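Local coordinates for protein inactive glucansucrase (Lactobacillus reuteri, PDB 5JBD) that is a member of glycosyl hydrolase family 70, a family built around a TIM-barrel domain, and carries a bound calcium ion, at residues D286-D289 and A290-D294. Numbering follows the deposited sequence.
Sequences DNID and ADVLD. With CA (calcium ion), chain C.
Asp289 caps the turn that leads into helix 291-304, at the end of the loop that leaves barrel strand 279-282 and passes a calcium site. Its OD1 takes the backbone N of Asp291 at 3.0 Å, a fairly straight bond that reaches the oxygen on its anti side, 19° out of the carboxylate plane. With CG of Asp289 anti to its own backbone N (chi1 -169°), the carboxylate swings forward beside the chain that follows. A second bond closes the same turn from the backbone: Val292 N donates to Asp289 O at 3.2 Å. Leu293 N to Ala290 O then carries the bonding on into the helix.

The capping oxygen also faces the acid of Asp291, whose OD2 lies 3.2 Å from Asp289 OD1; the two carboxylate planes are turned 44° apart. Ser822 OG is hydrogen-bonded to both acids, through Asp289 OD2 and Asp291 OD2, and Gln226 NE2 meets Asp291 OD1. On the apolar side of the contact, Ile288 CD1 packs on Val292 CG2 at 3.6 Å, the two side chains crossing at about a right angle, while CD1 only grazes Leu293 CD2 at 4.5 Å. Upstream, the carbonyl oxygen of Asn287 binds the calcium ion at 2.4 Å; Glu237, Asp243 and Asn751 join it there, along with a water.

The loop is thus tied at one end to the metal through a main-chain oxygen and at the other to the start of the helix through both the carboxylate and the carbonyl oxygen of Asp289. Two buried acids this close should repel, or one may hold a proton; the N-H of Asp291 and the amide of Gln226 would ease that repulsion, and Ser822, with one proton to give, can serve as donor to only one of the two acids at a time, consistent with a proton being shared in the cluster.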
ATOM      1  N   ASP A 286       4.672  -8.798   5.284  1.00 22.18           N
ATOM      2  CA  ASP A 286       4.154 -10.167   5.261  1.00 23.52           C
ATOM      3  C   ASP A 286       3.964 -10.747   3.858  1.00 24.30           C
ATOM      4  O   ASP A 286       3.560 -11.901   3.732  1.00 23.34           O
ATOM      5  CB  ASP A 286       2.793 -10.302   6.000  1.00 25.20           C
ATOM      6  CG  ASP A 286       2.813  -9.774   7.459  1.00 25.26           C
ATOM      7  OD1 ASP A 286       3.901  -9.606   8.039  1.00 24.17           O
ATOM      8  OD2 ASP A 286       1.700  -9.556   8.008  1.00 27.91           O
ATOM      9  N   ASN A 287       4.214  -9.961   2.808  1.00 24.02           N
ATOM     10  CA  ASN A 287       3.858 -10.368   1.447  1.00 24.78           C
ATOM     11  C   ASN A 287       5.055 -10.383   0.488  1.00 25.46           C
ATOM     12  O   ASN A 287       4.873 -10.410  -0.719  1.00 22.89           O
ATOM     13  CB  ASN A 287       2.772  -9.432   0.924  1.00 25.43           C
ATOM     14  CG  ASN A 287       1.651  -9.229   1.927  1.00 25.28           C
ATOM     15  OD1 ASN A 287       1.540  -8.155   2.495  1.00 27.73           O
ATOM     16  ND2 ASN A 287       0.840 -10.264   2.170  1.00 25.17           N
ATOM     17  N   ILE A 288       6.258 -10.382   1.058  1.00 24.68           N
ATOM     18  CA  ILE A 288       7.509 -10.376   0.318  1.00 24.98           C
ATOM     19  C   ILE A 288       8.404 -11.474   0.901  1.00 25.37           C
ATOM     20  O   ILE A 288       8.328 -11.756   2.088  1.00 25.80           O
ATOM     21  CB  ILE A 288       8.204  -8.995   0.385  1.00 24.93           C
ATOM     22  CG1 ILE A 288       8.540  -8.592   1.836  1.00 26.01           C
ATOM     23  CG2 ILE A 288       7.328  -7.931  -0.266  1.00 25.26           C
ATOM     24  CD1 ILE A 288       8.997  -7.151   2.010  1.00 25.32           C
ATOM     25  N   ASP A 289       9.231 -12.084   0.065  1.00 25.02           N
ATOM     26  CA  ASP A 289      10.242 -13.046   0.511  1.00 25.86           C
ATOM     27  C   ASP A 289      10.973 -12.465   1.728  1.00 25.56           C
ATOM     28  O   ASP A 289      11.548 -11.375   1.658  1.00 24.25           O
ATOM     29  CB  ASP A 289      11.214 -13.377  -0.630  1.00 25.95           C
ATOM     30  CG  ASP A 289      12.120 -14.568  -0.323  1.00 26.32           C
ATOM     31  OD1 ASP A 289      12.637 -14.671   0.804  1.00 26.04           O
ATOM     32  OD2 ASP A 289      12.345 -15.400  -1.227  1.00 25.29           O
ATOM     33  N   ALA A 290      10.895 -13.171   2.862  1.00 24.61           N
ATOM     34  CA  ALA A 290      11.458 -12.660   4.123  1.00 24.23           C
ATOM     35  C   ALA A 290      12.971 -12.479   4.120  1.00 24.51           C
ATOM     36  O   ALA A 290      13.495 -11.794   5.005  1.00 23.64           O
ATOM     37  CB  ALA A 290      11.030 -13.530   5.310  1.00 24.60           C
ATOM     38  N   ASP A 291      13.675 -13.060   3.137  1.00 24.32           N
ATOM     39  CA  ASP A 291      15.097 -12.769   2.927  1.00 24.26           C
ATOM     40  C   ASP A 291      15.386 -11.276   2.950  1.00 23.59           C
ATOM     41  O   ASP A 291      16.432 -10.862   3.453  1.00 23.17           O
ATOM     42  CB  ASP A 291      15.586 -13.276   1.569  1.00 25.33           C
ATOM     43  CG  ASP A 291      15.560 -14.775   1.427  1.00 26.61           C
ATOM     44  OD1 ASP A 291      15.377 -15.517   2.422  1.00 25.20           O
ATOM     45  OD2 ASP A 291      15.729 -15.224   0.267  1.00 26.83           O
ATOM     46  N   VAL A 292      14.482 -10.467   2.383  1.00 23.17           N
ATOM     47  CA  VAL A 292      14.747  -9.029   2.250  1.00 23.34           C
ATOM     48  C   VAL A 292      14.715  -8.306   3.598  1.00 23.48           C
ATOM     49  O   VAL A 292      15.358  -7.275   3.758  1.00 24.09           O
ATOM     50  CB  VAL A 292      13.830  -8.325   1.224  1.00 24.30           C
ATOM     51  CG1 VAL A 292      13.908  -9.013  -0.134  1.00 24.38           C
ATOM     52  CG2 VAL A 292      12.389  -8.218   1.719  1.00 24.70           C
ATOM     53  N   LEU A 293      14.010  -8.871   4.576  1.00 24.31           N
ATOM     54  CA  LEU A 293      14.041  -8.334   5.941  1.00 23.74           C
ATOM     55  C   LEU A 293      15.373  -8.655   6.624  1.00 23.54           C
ATOM     56  O   LEU A 293      15.938  -7.797   7.288  1.00 24.27           O
ATOM     57  CB  LEU A 293      12.853  -8.848   6.755  1.00 23.99           C
ATOM     58  CG  LEU A 293      11.459  -8.683   6.135  1.00 24.22           C
ATOM     59  CD1 LEU A 293      10.422  -9.384   6.995  1.00 25.06           C
ATOM     60  CD2 LEU A 293      11.104  -7.215   5.973  1.00 24.41           C
ATOM     61  N   ASP A 294      15.885  -9.871   6.438  1.00 24.10           N
ATOM     62  CA  ASP A 294      17.233 -10.229   6.904  1.00 24.38           C
ATOM     63  C   ASP A 294      18.285  -9.294   6.305  1.00 24.35           C
ATOM     64  O   ASP A 294      19.152  -8.781   7.001  1.00 22.67           O
ATOM     65  CB  ASP A 294      17.593 -11.668   6.508  1.00 25.12           C
ATOM     66  CG  ASP A 294      16.834 -12.723   7.296  1.00 25.95           C
ATOM     67  OD1 ASP A 294      16.369 -12.459   8.427  1.00 27.14           O
ATOM     68  OD2 ASP A 294      16.725 -13.858   6.792  1.00 26.80           O
TER
HETATM   69 CA    CA C1701       4.746 -10.149  -3.102  1.00 22.75          CA
HETATM   70  O   HOH W   1       6.729  -8.990  -3.828  1.00 26.28           O